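Local atomic coordinates of S-adenosylmethionine:tRNA ribosyltransferase-isomerase (Thermus thermophilus, PDB entry 1WDI), a protein that probably transfers and isomerizes the ribose moiety of S-adenosylmethionine onto preQ1-modified tRNA, forming epoxyqueuosine in the queuosine pathway. Residues M26-V31 with L338-L343; I285-T290 with L311-L316. All blocks are in the same frame, centred on the assembly; numbering follows the deposited sequence.

In the fold
Contact 1 is a strand pairing in the mixed sheet, contact 2 the packing of an irregular segment on a helix. Contact 1 joins the first strand of that sheet to its last, across some 300 residues, and is almost wholly buried. Contact 2, nested within that long loop, lays 285-290 against helix 307-316 in a partly buried place nearer the surface. They hold different elements, with centres about 20 Å apart, yet the other side of that helix rests on strand 341-344, the strand paired in contact 1. Backbone hydrogen bonds and one aspartate dominate contact 1; contact 2 relies on apolar packing and a bridging water.

Contact 1 (M26-V31 with L338-L343); sequences MARLMV and LGDAML
Parallel strand pairing joins 28-31 to 341-343 within the mixed sheet, bringing the beginning of the chain beside its end. Ala341 N donates to Arg28 O (3.0 Å), Met30 N to Ala341 O (2.9 Å) and Leu343 N to Met30 O (2.8 Å), all nearly straight. On one face, CD1 of Leu29 lies 3.8 Å from CB of Leu343 and reaches Ala341 CB, while Val31 packs beside Leu343; Phe51 of helix 48-51 packs on both. On the other, Met30 and Met342 run side by side with both chains bent at chi3, SD of Met30 4.1 Å from CE of Met342, beneath helix 318-330. Before Ala341, Asp340 takes over: with CG anti to its carbonyl carbon (chi1 -64°), OD1 accepts Arg28 N at 2.7 Å in a clearly bent bond, 141° at the hydrogen, the N-H arriving 60° out of the carboxylate plane. Arg334 forms a salt bridge with the same oxygen, whereas the Arg28 guanidinium turns away to Glu331 O and Tyr333. An asparagine at Asp340 would probably leave Arg334 without its charge partner in this buried setting. One carboxylate oxygen thus ties a backbone N-H to a cation, satisfying both beside the first backbone bond, Ala341 N to Arg28 O.

Contact 2 (I285-T290 with L311-L316); sequences IRPPYT and LVAAFL
Ile285 holds CG2 anti to its backbone N, with CG1 beside that nitrogen (chi1 -64°), an arrangement that sends CG2 between Leu311 and Ala314 of the facing helix. Leu311 answers with CG anti to its own N (chi1 -179°), and the two branched side chains meet at an angle, Ile285 CG2 lying 3.9 Å from Leu311 CG. The same methyl is 4.0 Å from Ala314 CB. The backbones draw close as well: Leu311 CA makes a CA-H...O contact of 3.4 Å with Ile285 O.

Ala314 is the centre of the packing. Its CB presses against the peptide that joins Arg286 to Pro287, 3.5 Å from Arg286 C, and also meets CB of Tyr289, so that one small methyl is held by a curved piece of chain. Here the irregular segment between strands 277-281 and 296-300 wraps round one side of helix 307-316, and the cis peptide before Pro288 lies in the bend that brings Tyr289 back toward the helix. Pro287 turns the CG-CD edge of its ring to the helix, CG 3.7 Å from Ala314 N and 3.9 Å from Ala313 CB; Tyr7 touches both Pro287 and Ala313 from outside the two segments.

Farther along, a water spans the polar edge of the contact. It accepts from Tyr289 N at 3.0 Å and is hydrogen-bonded to Ala314 O at 2.8 Å, linking the returning chain to a helix carbonyl. The Tyr289 ring extends away from the helix and meets Phe291 edge-to-face, while Phe291 makes a second edge-to-face pair with Phe315.

Contact 1 (M26-V31 with L338-L343)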
ATOM      1  N   MET A  26      13.791  13.223   5.807  1.00 24.16           N
ATOM      2  CA  MET A  26      15.241  13.369   5.823  1.00 24.00           C
ATOM      3  C   MET A  26      15.847  12.040   5.376  1.00 21.55           C
ATOM      4  O   MET A  26      17.063  11.900   5.264  1.00 21.19           O
ATOM      5  CB  MET A  26      15.750  13.769   7.210  1.00 26.74           C
ATOM      6  CG  MET A  26      15.633  15.270   7.504  1.00 31.48           C
ATOM      7  SD  MET A  26      16.539  16.330   6.329  1.00 37.58           S
ATOM      8  CE  MET A  26      18.241  16.140   6.941  1.00 34.78           C
ATOM      9  N   ALA A  27      14.981  11.063   5.121  1.00 19.59           N
ATOM     10  CA  ALA A  27      15.433   9.770   4.620  1.00 17.32           C
ATOM     11  C   ALA A  27      16.111  10.064   3.282  1.00 19.03           C
ATOM     12  O   ALA A  27      15.743  11.016   2.593  1.00 18.88           O
ATOM     13  CB  ALA A  27      14.243   8.846   4.406  1.00 18.67           C
ATOM     14  N   ARG A  28      17.096   9.262   2.900  1.00 20.22           N
ATOM     15  CA  ARG A  28      17.774   9.502   1.633  1.00 20.43           C
ATOM     16  C   ARG A  28      16.873   9.180   0.442  1.00 21.41           C
ATOM     17  O   ARG A  28      15.929   8.397   0.554  1.00 21.42           O
ATOM     18  CB  ARG A  28      19.065   8.683   1.563  1.00 20.77           C
ATOM     19  CG  ARG A  28      20.069   9.047   2.660  1.00 22.24           C
ATOM     20  CD  ARG A  28      21.342   8.231   2.548  1.00 21.07           C
ATOM     21  NE  ARG A  28      22.031   8.493   1.289  1.00 21.31           N
ATOM     22  CZ  ARG A  28      23.158   7.896   0.917  1.00 22.91           C
ATOM     23  NH1 ARG A  28      23.727   6.998   1.710  1.00 22.69           N
ATOM     24  NH2 ARG A  28      23.705   8.189  -0.253  1.00 22.35           N
ATOM     25  N   LEU A  29      17.162   9.807  -0.694  1.00 20.16           N
ATOM     26  CA  LEU A  29      16.393   9.588  -1.908  1.00 19.86           C
ATOM     27  C   LEU A  29      17.340   9.411  -3.086  1.00 19.09           C
ATOM     28  O   LEU A  29      18.114  10.316  -3.413  1.00 16.96           O
ATOM     29  CB  LEU A  29      15.462  10.780  -2.183  1.00 18.88           C
ATOM     30  CG  LEU A  29      14.732  10.773  -3.530  1.00 18.13           C
ATOM     31  CD1 LEU A  29      13.729   9.611  -3.568  1.00 18.45           C
ATOM     32  CD2 LEU A  29      14.017  12.098  -3.747  1.00 19.98           C
ATOM     33  N   MET A  30      17.298   8.239  -3.711  1.00 18.26           N
ATOM     34  CA  MET A  30      18.139   8.001  -4.872  1.00 19.06           C
ATOM     35  C   MET A  30      17.281   8.270  -6.095  1.00 19.62           C
ATOM     36  O   MET A  30      16.241   7.634  -6.284  1.00 21.15           O
ATOM     37  CB  MET A  30      18.654   6.551  -4.921  1.00 17.46           C
ATOM     38  CG  MET A  30      19.502   6.272  -6.159  1.00 21.79           C
ATOM     39  SD  MET A  30      19.955   4.526  -6.439  1.00 25.35           S
ATOM     40  CE  MET A  30      21.297   4.378  -5.308  1.00 19.72           C
ATOM     41  N   VAL A  31      17.700   9.228  -6.916  1.00 18.93           N
ATOM     42  CA  VAL A  31      16.965   9.539  -8.132  1.00 19.46           C
ATOM     43  C   VAL A  31      17.682   8.839  -9.286  1.00 20.61           C
ATOM     44  O   VAL A  31      18.883   9.037  -9.484  1.00 19.28           O
ATOM     45  CB  VAL A  31      16.938  11.060  -8.411  1.00 19.39           C
ATOM     46  CG1 VAL A  31      16.141  11.339  -9.690  1.00 17.91           C
ATOM     47  CG2 VAL A  31      16.319  11.804  -7.216  1.00 20.17           C
ATOM     48  N   LEU A 338      11.176   0.847   6.596  1.00 27.93           N
ATOM     49  CA  LEU A 338      11.583   2.034   7.340  1.00 27.73           C
ATOM     50  C   LEU A 338      12.837   2.657   6.743  1.00 26.05           C
ATOM     51  O   LEU A 338      13.406   3.595   7.308  1.00 25.28           O
ATOM     52  CB  LEU A 338      11.837   1.660   8.806  1.00 30.33           C
ATOM     53  CG  LEU A 338      10.651   1.030   9.550  1.00 32.84           C
ATOM     54  CD1 LEU A 338      11.089   0.580  10.938  1.00 32.66           C
ATOM     55  CD2 LEU A 338       9.511   2.033   9.644  1.00 32.01           C
ATOM     56  N   GLY A 339      13.255   2.138   5.593  1.00 24.34           N
ATOM     57  CA  GLY A 339      14.459   2.631   4.948  1.00 22.98           C
ATOM     58  C   GLY A 339      14.313   3.881   4.105  1.00 22.64           C
ATOM     59  O   GLY A 339      13.443   4.722   4.348  1.00 21.11           O
ATOM     60  N   ASP A 340      15.181   3.998   3.104  1.00 22.16           N
ATOM     61  CA  ASP A 340      15.180   5.149   2.218  1.00 22.14           C
ATOM     62  C   ASP A 340      14.277   4.948   1.019  1.00 21.84           C
ATOM     63  O   ASP A 340      13.560   3.952   0.933  1.00 24.05           O
ATOM     64  CB  ASP A 340      16.606   5.462   1.768  1.00 22.71           C
ATOM     65  CG  ASP A 340      17.492   5.861   2.926  1.00 25.00           C
ATOM     66  OD1 ASP A 340      17.054   6.718   3.723  1.00 25.93           O
ATOM     67  OD2 ASP A 340      18.613   5.326   3.047  1.00 22.43           O
ATOM     68  N   ALA A 341      14.319   5.888   0.085  1.00 21.42           N
ATOM     69  CA  ALA A 341      13.457   5.804  -1.083  1.00 21.07           C
ATOM     70  C   ALA A 341      14.184   5.981  -2.400  1.00 20.89           C
ATOM     71  O   ALA A 341      15.324   6.449  -2.446  1.00 19.40           O
ATOM     72  CB  ALA A 341      12.347   6.838  -0.969  1.00 18.68           C
ATOM     73  N   MET A 342      13.496   5.603  -3.473  1.00 17.79           N
ATOM     74  CA  MET A 342      14.020   5.719  -4.818  1.00 17.66           C
ATOM     75  C   MET A 342      12.983   6.436  -5.669  1.00 16.64           C
ATOM     76  O   MET A 342      11.788   6.199  -5.524  1.00 17.09           O
ATOM     77  CB  MET A 342      14.286   4.325  -5.418  1.00 18.98           C
ATOM     78  CG  MET A 342      14.706   4.350  -6.885  1.00 17.18           C
ATOM     79  SD  MET A 342      14.948   2.701  -7.644  1.00 20.73           S
ATOM     80  CE  MET A 342      16.611   2.282  -7.125  1.00 17.95           C
ATOM     81  N   LEU A 343      13.440   7.318  -6.551  1.00 16.24           N
ATOM     82  CA  LEU A 343      12.538   8.024  -7.456  1.00 17.40           C
ATOM     83  C   LEU A 343      13.028   7.694  -8.851  1.00 18.38           C
ATOM     84  O   LEU A 343      14.168   7.991  -9.194  1.00 19.50           O
ATOM     85  CB  LEU A 343      12.589   9.545  -7.241  1.00 14.71           C
ATOM     86  CG  LEU A 343      11.795  10.374  -8.268  1.00 18.71           C
ATOM     87  CD1 LEU A 343      10.295  10.092  -8.117  1.00 15.96           C
ATOM     88  CD2 LEU A 343      12.074  11.875  -8.066  1.00 14.16           C
TER

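Contact 2 (I285-T290 with L311-L316)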
ATOM      1  N   ILE A 285       3.044  -7.664 -11.963  1.00 32.12           N
ATOM      2  CA  ILE A 285       3.810  -6.812 -12.864  1.00 27.84           C
ATOM      3  C   ILE A 285       5.283  -7.190 -12.774  1.00 27.63           C
ATOM      4  O   ILE A 285       5.880  -7.178 -11.698  1.00 25.79           O
ATOM      5  CB  ILE A 285       3.634  -5.310 -12.520  1.00 27.44           C
ATOM      6  CG1 ILE A 285       2.173  -4.894 -12.742  1.00 26.64           C
ATOM      7  CG2 ILE A 285       4.548  -4.458 -13.397  1.00 21.40           C
ATOM      8  CD1 ILE A 285       1.893  -3.429 -12.463  1.00 25.59           C
ATOM      9  N   ARG A 286       5.857  -7.535 -13.920  1.00 27.42           N
ATOM     10  CA  ARG A 286       7.254  -7.939 -14.000  1.00 27.62           C
ATOM     11  C   ARG A 286       7.682  -7.802 -15.454  1.00 25.08           C
ATOM     12  O   ARG A 286       6.840  -7.689 -16.344  1.00 24.17           O
ATOM     13  CB  ARG A 286       7.403  -9.398 -13.552  1.00 29.19           C
ATOM     14  CG  ARG A 286       6.545 -10.367 -14.358  1.00 35.05           C
ATOM     15  CD  ARG A 286       6.654 -11.797 -13.842  1.00 40.52           C
ATOM     16  NE  ARG A 286       7.980 -12.367 -14.062  1.00 44.96           N
ATOM     17  CZ  ARG A 286       8.380 -13.545 -13.589  1.00 48.50           C
ATOM     18  NH1 ARG A 286       7.554 -14.288 -12.861  1.00 48.71           N
ATOM     19  NH2 ARG A 286       9.613 -13.976 -13.836  1.00 48.68           N
ATOM     20  N   PRO A 287       8.997  -7.805 -15.716  1.00 21.81           N
ATOM     21  CA  PRO A 287       9.476  -7.678 -17.095  1.00 22.50           C
ATOM     22  C   PRO A 287       8.993  -8.877 -17.920  1.00 23.04           C
ATOM     23  O   PRO A 287       9.079 -10.013 -17.467  1.00 20.34           O
ATOM     24  CB  PRO A 287      11.002  -7.683 -16.938  1.00 22.45           C
ATOM     25  CG  PRO A 287      11.221  -7.207 -15.519  1.00 22.49           C
ATOM     26  CD  PRO A 287      10.122  -7.925 -14.774  1.00 21.32           C
ATOM     27  N   PRO A 288       8.465  -8.632 -19.129  1.00 23.72           N
ATOM     28  CA  PRO A 288       8.303  -7.307 -19.731  1.00 24.37           C
ATOM     29  C   PRO A 288       6.905  -6.770 -19.432  1.00 26.24           C
ATOM     30  O   PRO A 288       5.946  -7.539 -19.343  1.00 25.98           O
ATOM     31  CB  PRO A 288       8.493  -7.591 -21.209  1.00 25.26           C
ATOM     32  CG  PRO A 288       7.759  -8.902 -21.356  1.00 26.18           C
ATOM     33  CD  PRO A 288       8.219  -9.691 -20.130  1.00 26.08           C
ATOM     34  N   TYR A 289       6.792  -5.456 -19.273  1.00 24.88           N
ATOM     35  CA  TYR A 289       5.501  -4.848 -19.005  1.00 25.75           C
ATOM     36  C   TYR A 289       5.516  -3.392 -19.442  1.00 27.01           C
ATOM     37  O   TYR A 289       6.452  -2.653 -19.128  1.00 25.98           O
ATOM     38  CB  TYR A 289       5.157  -4.932 -17.513  1.00 26.33           C
ATOM     39  CG  TYR A 289       3.757  -4.439 -17.201  1.00 27.83           C
ATOM     40  CD1 TYR A 289       2.643  -5.259 -17.406  1.00 27.67           C
ATOM     41  CD2 TYR A 289       3.540  -3.133 -16.768  1.00 27.23           C
ATOM     42  CE1 TYR A 289       1.347  -4.783 -17.191  1.00 30.43           C
ATOM     43  CE2 TYR A 289       2.255  -2.647 -16.554  1.00 28.96           C
ATOM     44  CZ  TYR A 289       1.163  -3.475 -16.770  1.00 30.76           C
ATOM     45  OH  TYR A 289      -0.107  -2.981 -16.581  1.00 36.45           O
ATOM     46  N   THR A 290       4.486  -2.984 -20.179  1.00 25.70           N
ATOM     47  CA  THR A 290       4.389  -1.608 -20.637  1.00 26.39           C
ATOM     48  C   THR A 290       3.398  -0.868 -19.743  1.00 24.69           C
ATOM     49  O   THR A 290       2.227  -1.242 -19.654  1.00 23.74           O
ATOM     50  CB  THR A 290       3.908  -1.531 -22.100  1.00 29.09           C
ATOM     51  OG1 THR A 290       4.856  -2.192 -22.948  1.00 30.79           O
ATOM     52  CG2 THR A 290       3.774  -0.073 -22.544  1.00 28.47           C
ATOM     53  N   LEU A 311       8.643  -5.654  -9.925  1.00 19.77           N
ATOM     54  CA  LEU A 311       7.792  -4.618 -10.493  1.00 19.71           C
ATOM     55  C   LEU A 311       8.669  -3.413 -10.846  1.00 18.96           C
ATOM     56  O   LEU A 311       8.525  -2.823 -11.918  1.00 18.75           O
ATOM     57  CB  LEU A 311       6.698  -4.217  -9.494  1.00 21.59           C
ATOM     58  CG  LEU A 311       5.693  -3.139  -9.934  1.00 23.32           C
ATOM     59  CD1 LEU A 311       4.471  -3.187  -9.008  1.00 20.17           C
ATOM     60  CD2 LEU A 311       6.347  -1.755  -9.904  1.00 20.24           C
ATOM     61  N   VAL A 312       9.582  -3.044  -9.952  1.00 18.66           N
ATOM     62  CA  VAL A 312      10.463  -1.913 -10.246  1.00 18.88           C
ATOM     63  C   VAL A 312      11.293  -2.254 -11.480  1.00 18.65           C
ATOM     64  O   VAL A 312      11.488  -1.412 -12.353  1.00 20.80           O
ATOM     65  CB  VAL A 312      11.407  -1.591  -9.058  1.00 20.86           C
ATOM     66  CG1 VAL A 312      12.476  -0.580  -9.492  1.00 18.38           C
ATOM     67  CG2 VAL A 312      10.603  -1.021  -7.907  1.00 20.19           C
ATOM     68  N   ALA A 313      11.762  -3.499 -11.562  1.00 18.98           N
ATOM     69  CA  ALA A 313      12.558  -3.939 -12.708  1.00 19.57           C
ATOM     70  C   ALA A 313      11.782  -3.752 -14.013  1.00 19.56           C
ATOM     71  O   ALA A 313      12.357  -3.422 -15.051  1.00 20.76           O
ATOM     72  CB  ALA A 313      12.956  -5.420 -12.548  1.00 17.87           C
ATOM     73  N   ALA A 314      10.476  -3.975 -13.963  1.00 18.89           N
ATOM     74  CA  ALA A 314       9.644  -3.822 -15.153  1.00 20.57           C
ATOM     75  C   ALA A 314       9.553  -2.357 -15.559  1.00 20.18           C
ATOM     76  O   ALA A 314       9.446  -2.031 -16.740  1.00 21.13           O
ATOM     77  CB  ALA A 314       8.238  -4.380 -14.891  1.00 19.66           C
ATOM     78  N   PHE A 315       9.605  -1.473 -14.571  1.00 20.70           N
ATOM     79  CA  PHE A 315       9.508  -0.042 -14.827  1.00 20.97           C
ATOM     80  C   PHE A 315      10.842   0.574 -15.245  1.00 20.88           C
ATOM     81  O   PHE A 315      10.917   1.318 -16.221  1.00 20.96           O
ATOM     82  CB  PHE A 315       8.997   0.670 -13.573  1.00 20.77           C
ATOM     83  CG  PHE A 315       8.599   2.093 -13.811  1.00 21.98           C
ATOM     84  CD1 PHE A 315       7.462   2.394 -14.561  1.00 23.02           C
ATOM     85  CD2 PHE A 315       9.366   3.138 -13.307  1.00 23.08           C
ATOM     86  CE1 PHE A 315       7.092   3.715 -14.806  1.00 21.99           C
ATOM     87  CE2 PHE A 315       9.005   4.465 -13.549  1.00 21.28           C
ATOM     88  CZ  PHE A 315       7.869   4.753 -14.298  1.00 20.10           C
ATOM     89  N   LEU A 316      11.896   0.244 -14.512  1.00 22.06           N
ATOM     90  CA  LEU A 316      13.225   0.795 -14.782  1.00 22.37           C
ATOM     91  C   LEU A 316      14.141  -0.047 -15.675  1.00 21.77           C
ATOM     92  O   LEU A 316      15.097   0.478 -16.248  1.00 19.84           O
ATOM     93  CB  LEU A 316      13.930   1.057 -13.446  1.00 21.09           C
ATOM     94  CG  LEU A 316      15.400   1.496 -13.435  1.00 21.43           C
ATOM     95  CD1 LEU A 316      15.570   2.772 -14.227  1.00 16.88           C
ATOM     96  CD2 LEU A 316      15.860   1.680 -11.988  1.00 20.27           C
TER
HETATM   97  O   HOH W   1       9.360  -4.162 -18.599  1.00 23.50           O